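Local coordinates for peptidoglycan-binding domain 1 (Burkholderia, PDB 5NM7), which probably degrades bacterial cell wall as a modular phage endolysin, pairing a putative peptidoglycan-binding domain with a lysozyme-like N-acetylmuramidase subunit, at residues R82-L87 / A92-V97; V97-S102 / D259-A264; R216-L219 / M224-A227. All blocks are in the same frame, centred on the assembly; numbering follows the deposited sequence.

Overall arrangement
Contacts 1 and 3 illustrate one principle, the packing of consecutive helices across a short linker: two helices adjacent in sequence, a few linking residues, and a buried apolar seam without a cross-bond. Contact 2 is the counterexample. It joins helices far apart in the chain, is only partly buried, and rests on a salt bridge and a phenol-carboxylate hydrogen bond. Helix 91-101 serves contacts 1 and 2, which meet where Tyr261 packs on Ala92, Arg95 and Ala96. Contact 3 abuts contact 1 through Leu219 and Leu225 against Arg86 and Leu87. It lies within the chain loop that contact 2 closes, yet does not touch contact 2, their centres being about 17 Å apart.

Contact 1 of 3, residues R82-L87 / A92-V97. With GLY (glycine), chain E.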
loop_
_atom_site.group_PDB
_atom_site.type_symbol
_atom_site.label_atom_id
_atom_site.label_comp_id
_atom_site.label_asym_id
_atom_site.label_seq_id
_atom_site.Cartn_x
_atom_site.Cartn_y
_atom_site.Cartn_z
ATOM N N ARG A 82 -2.757 14.701 -3.750
ATOM C CA ARG A 82 -1.497 15.332 -3.336
ATOM C C ARG A 82 -0.273 14.592 -3.880
ATOM O O ARG A 82 0.704 15.233 -4.331
ATOM C CB ARG A 82 -1.424 15.511 -1.825
ATOM C CG ARG A 82 -2.262 16.669 -1.358
ATOM C CD ARG A 82 -2.146 16.853 0.131
ATOM N NE ARG A 82 -2.857 15.843 0.950
ATOM C CZ ARG A 82 -4.148 15.941 1.346
ATOM N NH1 ARG A 82 -4.919 16.989 1.022
ATOM N NH2 ARG A 82 -4.677 14.987 2.113
ATOM N N ALA A 83 -0.314 13.258 -3.839
ATOM C CA ALA A 83 0.757 12.452 -4.393
ATOM C C ALA A 83 0.916 12.678 -5.898
ATOM O O ALA A 83 2.051 12.797 -6.392
ATOM C CB ALA A 83 0.557 10.970 -4.064
ATOM N N ALA A 84 -0.200 12.782 -6.624
ATOM C CA ALA A 84 -0.151 13.065 -8.066
ATOM C C ALA A 84 0.523 14.405 -8.350
ATOM O O ALA A 84 1.362 14.530 -9.245
ATOM C CB ALA A 84 -1.548 13.043 -8.678
ATOM N N ASP A 85 0.178 15.405 -7.553
ATOM C CA ASP A 85 0.846 16.710 -7.641
ATOM C C ASP A 85 2.326 16.648 -7.326
ATOM O O ASP A 85 3.144 17.249 -8.053
ATOM C CB ASP A 85 0.159 17.717 -6.746
ATOM C CG ASP A 85 -1.294 17.995 -7.168
ATOM O OD1 ASP A 85 -1.674 17.691 -8.321
ATOM O OD2 ASP A 85 -2.042 18.526 -6.345
ATOM N N ARG A 86 2.691 15.941 -6.253
ATOM C CA ARG A 86 4.085 15.777 -5.903
ATOM C C ARG A 86 4.918 15.127 -6.993
ATOM O O ARG A 86 6.099 15.477 -7.184
ATOM C CB ARG A 86 4.252 14.980 -4.599
ATOM C CG ARG A 86 3.836 15.715 -3.364
ATOM C CD ARG A 86 4.900 16.748 -3.002
ATOM N NE ARG A 86 6.199 16.126 -2.807
ATOM C CZ ARG A 86 6.495 15.403 -1.749
ATOM N NH1 ARG A 86 5.585 15.267 -0.805
ATOM N NH2 ARG A 86 7.694 14.859 -1.612
ATOM N N LEU A 87 4.337 14.118 -7.639
ATOM C CA LEU A 87 5.029 13.332 -8.652
ATOM C C LEU A 87 4.940 13.905 -10.054
ATOM O O LEU A 87 5.713 13.485 -10.916
ATOM C CB LEU A 87 4.471 11.896 -8.672
ATOM C CG LEU A 87 4.722 11.080 -7.401
ATOM C CD1 LEU A 87 3.806 9.886 -7.382
ATOM C CD2 LEU A 87 6.145 10.628 -7.334
ATOM N N ALA A 92 -4.978 9.393 -12.396
ATOM C CA ALA A 92 -5.382 8.026 -12.711
ATOM C C ALA A 92 -4.224 7.045 -12.563
ATOM O O ALA A 92 -4.412 5.893 -12.168
ATOM C CB ALA A 92 -5.969 7.941 -14.110
ATOM N N ALA A 93 -3.002 7.485 -12.912
ATOM C CA ALA A 93 -1.840 6.638 -12.733
ATOM C C ALA A 93 -1.509 6.394 -11.269
ATOM O O ALA A 93 -1.123 5.274 -10.886
ATOM C CB ALA A 93 -0.609 7.200 -13.474
ATOM N N VAL A 94 -1.668 7.424 -10.454
ATOM C CA VAL A 94 -1.463 7.308 -8.995
ATOM C C VAL A 94 -2.511 6.409 -8.366
ATOM O O VAL A 94 -2.179 5.557 -7.562
ATOM C CB VAL A 94 -1.445 8.681 -8.305
ATOM C CG1 VAL A 94 -1.427 8.541 -6.793
ATOM C CG2 VAL A 94 -0.213 9.462 -8.765
ATOM N N ARG A 95 -3.756 6.575 -8.779
ATOM C CA ARG A 95 -4.804 5.671 -8.341
ATOM C C ARG A 95 -4.539 4.232 -8.721
ATOM O O ARG A 95 -4.716 3.323 -7.901
ATOM C CB ARG A 95 -6.145 6.086 -8.925
ATOM C CG ARG A 95 -6.672 7.399 -8.403
ATOM C CD ARG A 95 -8.118 7.518 -8.888
ATOM N NE ARG A 95 -8.784 8.732 -8.449
ATOM C CZ ARG A 95 -9.253 8.975 -7.214
ATOM N NH1 ARG A 95 -9.121 8.091 -6.213
ATOM N NH2 ARG A 95 -9.869 10.128 -6.978
ATOM N N ALA A 96 -4.060 3.994 -9.954
ATOM C CA ALA A 96 -3.666 2.656 -10.376
ATOM C C ALA A 96 -2.531 2.073 -9.571
ATOM O O ALA A 96 -2.580 0.963 -9.148
ATOM C CB ALA A 96 -3.303 2.656 -11.854
ATOM N N VAL A 97 -1.482 2.857 -9.317
ATOM C CA VAL A 97 -0.375 2.402 -8.471
ATOM C C VAL A 97 -0.815 2.083 -7.064
ATOM O O VAL A 97 -0.411 1.077 -6.486
ATOM C CB VAL A 97 0.754 3.430 -8.419
ATOM C CG1 VAL A 97 1.805 3.036 -7.388
ATOM C CG2 VAL A 97 1.416 3.456 -9.770
HETATM N N GLY E . 2.449 13.131 -0.723
HETATM C CA GLY E . 1.618 11.930 -0.365
HETATM C C GLY E . 0.884 12.112 0.940
HETATM O O GLY E . 1.013 13.194 1.502
HETATM O OXT GLY E . 0.141 11.241 1.447
#
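The pair of consecutive helices 77-87 and 91-101, joined by a short linker, closes on Val94, whose two methyls meet three residues of the preceding helix. The chain turns sharply between them, the segment directions 115° apart, with an axial approach of 9.2 Å, close enough for a valine to fill the seam against small residues. CG2 of Val94 does most of the work: it rests 3.7 Å from CA of Ala84, touching backbone as well as methyl, and is flanked by CD1 of Leu87 at 4.3 Å. Val94 presents its other methyl, CG1, to Ala83 because chi1 (172°) sets CG1 opposite the backbone N; CG1 and the Ala83 CB are 4.2 Å apart. The CB of Ala83 also packs on a bound glycine, 4.0 Å from the ligand CA. Arg86, its chain bent at chi2 and chi3, comes beside the same ligand, its NH1 3.8 Å from the glycine N, a proximity rather than a bond; both groups instead share Glu212, which pairs with the guanidinium and is hydrogen-bonded to the ligand. Helix 207-219 covers Ala83 and Arg86 through Val215, helix 222-229 meets Leu87 through Leu225, and helix 250-265 packs against Ala92 and Ala96.

Contact 2 of 3, residues V97-S102 / D259-A264; sequences VNEVES and DRYSRA
Glu99 carries this contact: it reaches out from helix 91-101 and divides its carboxylate between two consecutive residues of helix 250-265, Arg260 and Tyr261. The backbones stay well apart, with the nearest CA atoms, those of Glu99 and Tyr261, separated by 10.4 Å, and the gap is spanned by long polar side chains. Glu99 does so by full extension: CG lies anti to the backbone N and the chain runs straight on, bringing the carboxylate to the ends of Arg260 and Tyr261. There the two oxygens take separate tasks. OE1 accepts a hydrogen bond from the Tyr261 hydroxyl, OH to OE1 being a very short 2.5 Å, a length best read with some caution. The carboxylate stands nearly perpendicular to the tyrosine ring, 81° between planes. OE2 receives NH2 of Arg260 at 2.9 Å, in a single-contact (monodentate) salt bridge, not the bidentate, coplanar kind. NH2 comes on the syn side of OE2 but out of the carboxylate plane, and OE2 in turn is tilted from the guanidinium plane; the two planes are 32° apart and the bond is bent, with 131° at the hydrogen. Arg260 gets there by a bend at chi3, which brings its end across Glu99 at about a right angle. Two grips on different oxygens should limit rotation of the carboxylate. The Tyr261 ring also packs on Arg95 and the backbone of Ala96, and its CB on Ala92, while Val100 meets Tyr250 and Leu254 two to three turns earlier on helix 250-265. Toward the putative peptidoglycan-binding domain, Tyr261 touches Asp54, Arg260 touches Arg39, and Ala264 meets Met43, the latter two on helix 36-48. The contact therefore joins the muramidase helices close to where the two modules meet.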
loop_
_atom_site.group_PDB
_atom_site.type_symbol
_atom_site.label_atom_id
_atom_site.label_comp_id
_atom_site.label_asym_id
_atom_site.label_seq_id
_atom_site.Cartn_x
_atom_site.Cartn_y
_atom_site.Cartn_z
ATOM N N VAL A 97 -1.482 2.857 -9.317
ATOM C CA VAL A 97 -0.375 2.402 -8.471
ATOM C C VAL A 97 -0.815 2.083 -7.064
ATOM O O VAL A 97 -0.411 1.077 -6.486
ATOM C CB VAL A 97 0.754 3.430 -8.419
ATOM C CG1 VAL A 97 1.805 3.036 -7.388
ATOM C CG2 VAL A 97 1.416 3.456 -9.770
ATOM N N ASN A 98 -1.619 2.957 -6.504
ATOM C CA ASN A 98 -2.148 2.726 -5.167
ATOM C C ASN A 98 -2.959 1.447 -5.103
ATOM O O ASN A 98 -2.784 0.635 -4.199
ATOM C CB ASN A 98 -2.986 3.892 -4.721
ATOM C CG ASN A 98 -3.386 3.774 -3.276
ATOM O OD1 ASN A 98 -2.535 3.677 -2.389
ATOM N ND2 ASN A 98 -4.679 3.753 -3.028
ATOM N N GLU A 99 -3.841 1.245 -6.070
ATOM C CA GLU A 99 -4.632 0.010 -6.097
ATOM C C GLU A 99 -3.810 -1.253 -6.199
ATOM O O GLU A 99 -4.073 -2.244 -5.501
ATOM C CB GLU A 99 -5.662 0.066 -7.249
ATOM C CG GLU A 99 -6.587 -1.150 -7.314
ATOM C CD GLU A 99 -7.620 -1.067 -8.424
ATOM O OE1 GLU A 99 -8.069 0.023 -8.749
ATOM O OE2 GLU A 99 -7.933 -2.129 -8.973
ATOM N N VAL A 100 -2.824 -1.251 -7.083
ATOM C CA VAL A 100 -2.091 -2.456 -7.377
ATOM C C VAL A 100 -0.940 -2.692 -6.408
ATOM O O VAL A 100 -0.683 -3.844 -6.012
ATOM C CB VAL A 100 -1.586 -2.412 -8.825
ATOM C CG1 VAL A 100 -0.723 -3.616 -9.106
ATOM C CG2 VAL A 100 -2.789 -2.335 -9.764
ATOM N N GLU A 101 -0.229 -1.624 -6.043
ATOM C CA GLU A 101 1.032 -1.751 -5.317
ATOM C C GLU A 101 0.900 -1.622 -3.811
ATOM O O GLU A 101 1.753 -2.119 -3.105
ATOM C CB GLU A 101 2.041 -0.729 -5.781
ATOM C CG GLU A 101 2.387 -0.867 -7.244
ATOM C CD GLU A 101 3.244 -2.074 -7.554
ATOM O OE1 GLU A 101 3.530 -2.905 -6.675
ATOM O OE2 GLU A 101 3.684 -2.205 -8.748
ATOM N N SER A 102 -0.144 -0.986 -3.342
ATOM C CA SER A 102 -0.316 -0.879 -1.900
ATOM C C SER A 102 -0.715 -2.237 -1.321
ATOM O O SER A 102 -1.454 -2.989 -1.930
ATOM C CB SER A 102 -1.423 0.115 -1.575
ATOM O OG SER A 102 -1.559 0.212 -0.157
ATOM N N ASP A 259 -6.436 2.225 -17.068
ATOM C CA ASP A 259 -7.532 2.375 -18.053
ATOM C C ASP A 259 -8.844 2.621 -17.315
ATOM O O ASP A 259 -9.581 3.520 -17.665
ATOM C CB ASP A 259 -7.660 1.152 -18.965
ATOM C CG ASP A 259 -6.478 0.988 -19.947
ATOM O OD1 ASP A 259 -5.725 1.964 -20.194
ATOM O OD2 ASP A 259 -6.280 -0.150 -20.450
ATOM N N ARG A 260 -9.129 1.827 -16.281
ATOM C CA ARG A 260 -10.360 2.027 -15.489
ATOM C C ARG A 260 -10.497 3.423 -14.910
ATOM O O ARG A 260 -11.553 4.051 -15.000
ATOM C CB ARG A 260 -10.471 1.030 -14.326
ATOM C CG ARG A 260 -11.251 -0.219 -14.605
ATOM C CD ARG A 260 -11.545 -0.987 -13.321
ATOM N NE ARG A 260 -10.394 -1.281 -12.462
ATOM C CZ ARG A 260 -9.508 -2.270 -12.638
ATOM N NH1 ARG A 260 -9.569 -3.110 -13.686
ATOM N NH2 ARG A 260 -8.519 -2.411 -11.760
ATOM N N TYR A 261 -9.427 3.904 -14.280
ATOM C CA TYR A 261 -9.435 5.210 -13.661
ATOM C C TYR A 261 -9.470 6.354 -14.659
ATOM O O TYR A 261 -10.043 7.403 -14.362
ATOM C CB TYR A 261 -8.259 5.393 -12.681
ATOM C CG TYR A 261 -8.392 4.559 -11.423
ATOM C CD1 TYR A 261 -9.454 4.781 -10.534
ATOM C CD2 TYR A 261 -7.470 3.578 -11.119
ATOM C CE1 TYR A 261 -9.587 4.032 -9.374
ATOM C CE2 TYR A 261 -7.587 2.830 -9.969
ATOM C CZ TYR A 261 -8.652 3.061 -9.104
ATOM O OH TYR A 261 -8.751 2.291 -7.971
ATOM N N SER A 262 -8.811 6.170 -15.795
ATOM C CA SER A 262 -8.862 7.142 -16.891
ATOM C C SER A 262 -10.278 7.300 -17.407
ATOM O O SER A 262 -10.741 8.410 -17.571
ATOM C CB SER A 262 -7.991 6.691 -18.055
ATOM O OG SER A 262 -6.649 6.618 -17.680
ATOM N N ARG A 263 -10.948 6.168 -17.614
ATOM C CA ARG A 263 -12.371 6.146 -17.985
ATOM C C ARG A 263 -13.289 6.782 -16.936
ATOM O O ARG A 263 -14.133 7.618 -17.275
ATOM C CB ARG A 263 -12.823 4.714 -18.289
ATOM C CG ARG A 263 -12.255 4.204 -19.605
ATOM C CD ARG A 263 -12.850 2.884 -20.082
ATOM N NE ARG A 263 -12.606 1.757 -19.170
ATOM C CZ ARG A 263 -11.737 0.744 -19.350
ATOM N NH1 ARG A 263 -10.961 0.644 -20.440
ATOM N NH2 ARG A 263 -11.639 -0.203 -18.410
ATOM N N ALA A 264 -13.119 6.397 -15.672
ATOM C CA ALA A 264 -13.942 6.938 -14.569
ATOM C C ALA A 264 -13.861 8.463 -14.473
ATOM O O ALA A 264 -14.890 9.143 -14.419
ATOM C CB ALA A 264 -13.544 6.298 -13.239
#

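Contact 3 of 3, residues R216-L219 / M224-A227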
loop_
_atom_site.group_PDB
_atom_site.type_symbol
_atom_site.label_atom_id
_atom_site.label_comp_id
_atom_site.label_asym_id
_atom_site.label_seq_id
_atom_site.Cartn_x
_atom_site.Cartn_y
_atom_site.Cartn_z
ATOM N N ARG A 216 8.427 9.917 -2.130
ATOM C CA ARG A 216 9.865 10.256 -2.073
ATOM C C ARG A 216 10.735 9.204 -2.733
ATOM O O ARG A 216 11.727 9.552 -3.391
ATOM C CB ARG A 216 10.312 10.523 -0.649
ATOM C CG ARG A 216 9.613 11.721 -0.002
ATOM C CD ARG A 216 10.059 11.802 1.445
ATOM N NE ARG A 216 9.405 12.881 2.183
ATOM C CZ ARG A 216 9.876 13.413 3.322
ATOM N NH1 ARG A 216 11.023 13.002 3.844
ATOM N NH2 ARG A 216 9.181 14.385 3.932
ATOM N N PHE A 217 10.391 7.929 -2.544
ATOM C CA PHE A 217 11.114 6.803 -3.098
ATOM C C PHE A 217 11.138 6.878 -4.608
ATOM O O PHE A 217 12.199 6.726 -5.233
ATOM C CB PHE A 217 10.484 5.501 -2.654
ATOM C CG PHE A 217 11.147 4.282 -3.190
ATOM C CD1 PHE A 217 10.563 3.582 -4.224
ATOM C CD2 PHE A 217 12.320 3.783 -2.635
ATOM C CE1 PHE A 217 11.165 2.437 -4.691
ATOM C CE2 PHE A 217 12.935 2.641 -3.105
ATOM C CZ PHE A 217 12.344 1.954 -4.159
ATOM N N VAL A 218 9.982 7.175 -5.171
ATOM C CA VAL A 218 9.858 7.291 -6.627
ATOM C C VAL A 218 10.611 8.526 -7.120
ATOM O O VAL A 218 11.335 8.449 -8.126
ATOM C CB VAL A 218 8.413 7.283 -7.086
ATOM C CG1 VAL A 218 8.323 7.457 -8.588
ATOM C CG2 VAL A 218 7.764 5.943 -6.715
ATOM N N LEU A 219 10.456 9.640 -6.420
ATOM C CA LEU A 219 11.173 10.868 -6.773
ATOM C C LEU A 219 12.683 10.683 -6.776
ATOM O O LEU A 219 13.387 11.343 -7.564
ATOM C CB LEU A 219 10.768 12.030 -5.878
ATOM C CG LEU A 219 9.382 12.644 -6.064
ATOM C CD1 LEU A 219 9.041 13.643 -4.990
ATOM C CD2 LEU A 219 9.218 13.275 -7.439
ATOM N N MET A 224 12.664 5.342 -12.720
ATOM C CA MET A 224 11.341 4.894 -12.242
ATOM C C MET A 224 10.234 5.945 -12.320
ATOM O O MET A 224 9.108 5.670 -12.776
ATOM C CB MET A 224 11.485 4.352 -10.810
ATOM C CG MET A 224 10.202 3.743 -10.310
ATOM S SD MET A 224 10.347 3.336 -8.551
ATOM C CE MET A 224 11.386 1.984 -8.727
ATOM N N LEU A 225 10.553 7.173 -11.923
ATOM C CA LEU A 225 9.660 8.276 -12.013
ATOM C C LEU A 225 9.212 8.512 -13.451
ATOM O O LEU A 225 8.052 8.759 -13.732
ATOM C CB LEU A 225 10.319 9.528 -11.454
ATOM C CG LEU A 225 9.534 10.834 -11.539
ATOM C CD1 LEU A 225 8.270 10.774 -10.713
ATOM C CD2 LEU A 225 10.426 11.960 -11.041
ATOM N N ALA A 226 10.181 8.464 -14.366
ATOM C CA ALA A 226 9.852 8.702 -15.771
ATOM C C ALA A 226 8.972 7.603 -16.302
ATOM O O ALA A 226 8.074 7.891 -17.098
ATOM C CB ALA A 226 11.113 8.854 -16.618
ATOM N N ALA A 227 9.205 6.362 -15.848
ATOM C CA ALA A 227 8.412 5.225 -16.297
ATOM C C ALA A 227 6.970 5.401 -15.834
ATOM O O ALA A 227 6.049 5.211 -16.606
ATOM C CB ALA A 227 8.986 3.926 -15.832
#
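The Phe217 ring, the flat group that takes part here, is met obliquely by the sulfur of Met224. SD lies 60° off the ring normal, 5.1 Å from the centroid, a Met-aromatic contact. It is made chiefly through CE1 of Phe217, which the Met224 SD approaches within 4.0 Å. A bend at chi3 (-73°) turns the terminal CE of Met224 toward the same carbon of the phenyl ring, so sulfur and methyl close on it together. His187 meets Phe217 in a T-shaped (edge-to-face) stack from elsewhere in the chain. Next to the ring, Val218 fills the middle of the seam by splitting its branches. CG2 touches the Met224 SD at 4.1 Å, and CG1 turns to Leu225, where it packs 3.9 Å from CD1. Leu225 further sets its CB 3.6 Å from the Val218 carbonyl O, bringing side chain against backbone. At the outer margin, CD2 of Leu219 reaches CD2 of Leu225 at 4.0 Å, although the Leu219 side chain starts out away from the other helix. These pairings form the apolar seam between two consecutive helices joined by a short linker. Helix 233-241 adds Phe236 and Leu239 against Met224 and Tyr240 against Phe217, while helix 77-87 packs on Val218 and Leu219 through Leu87.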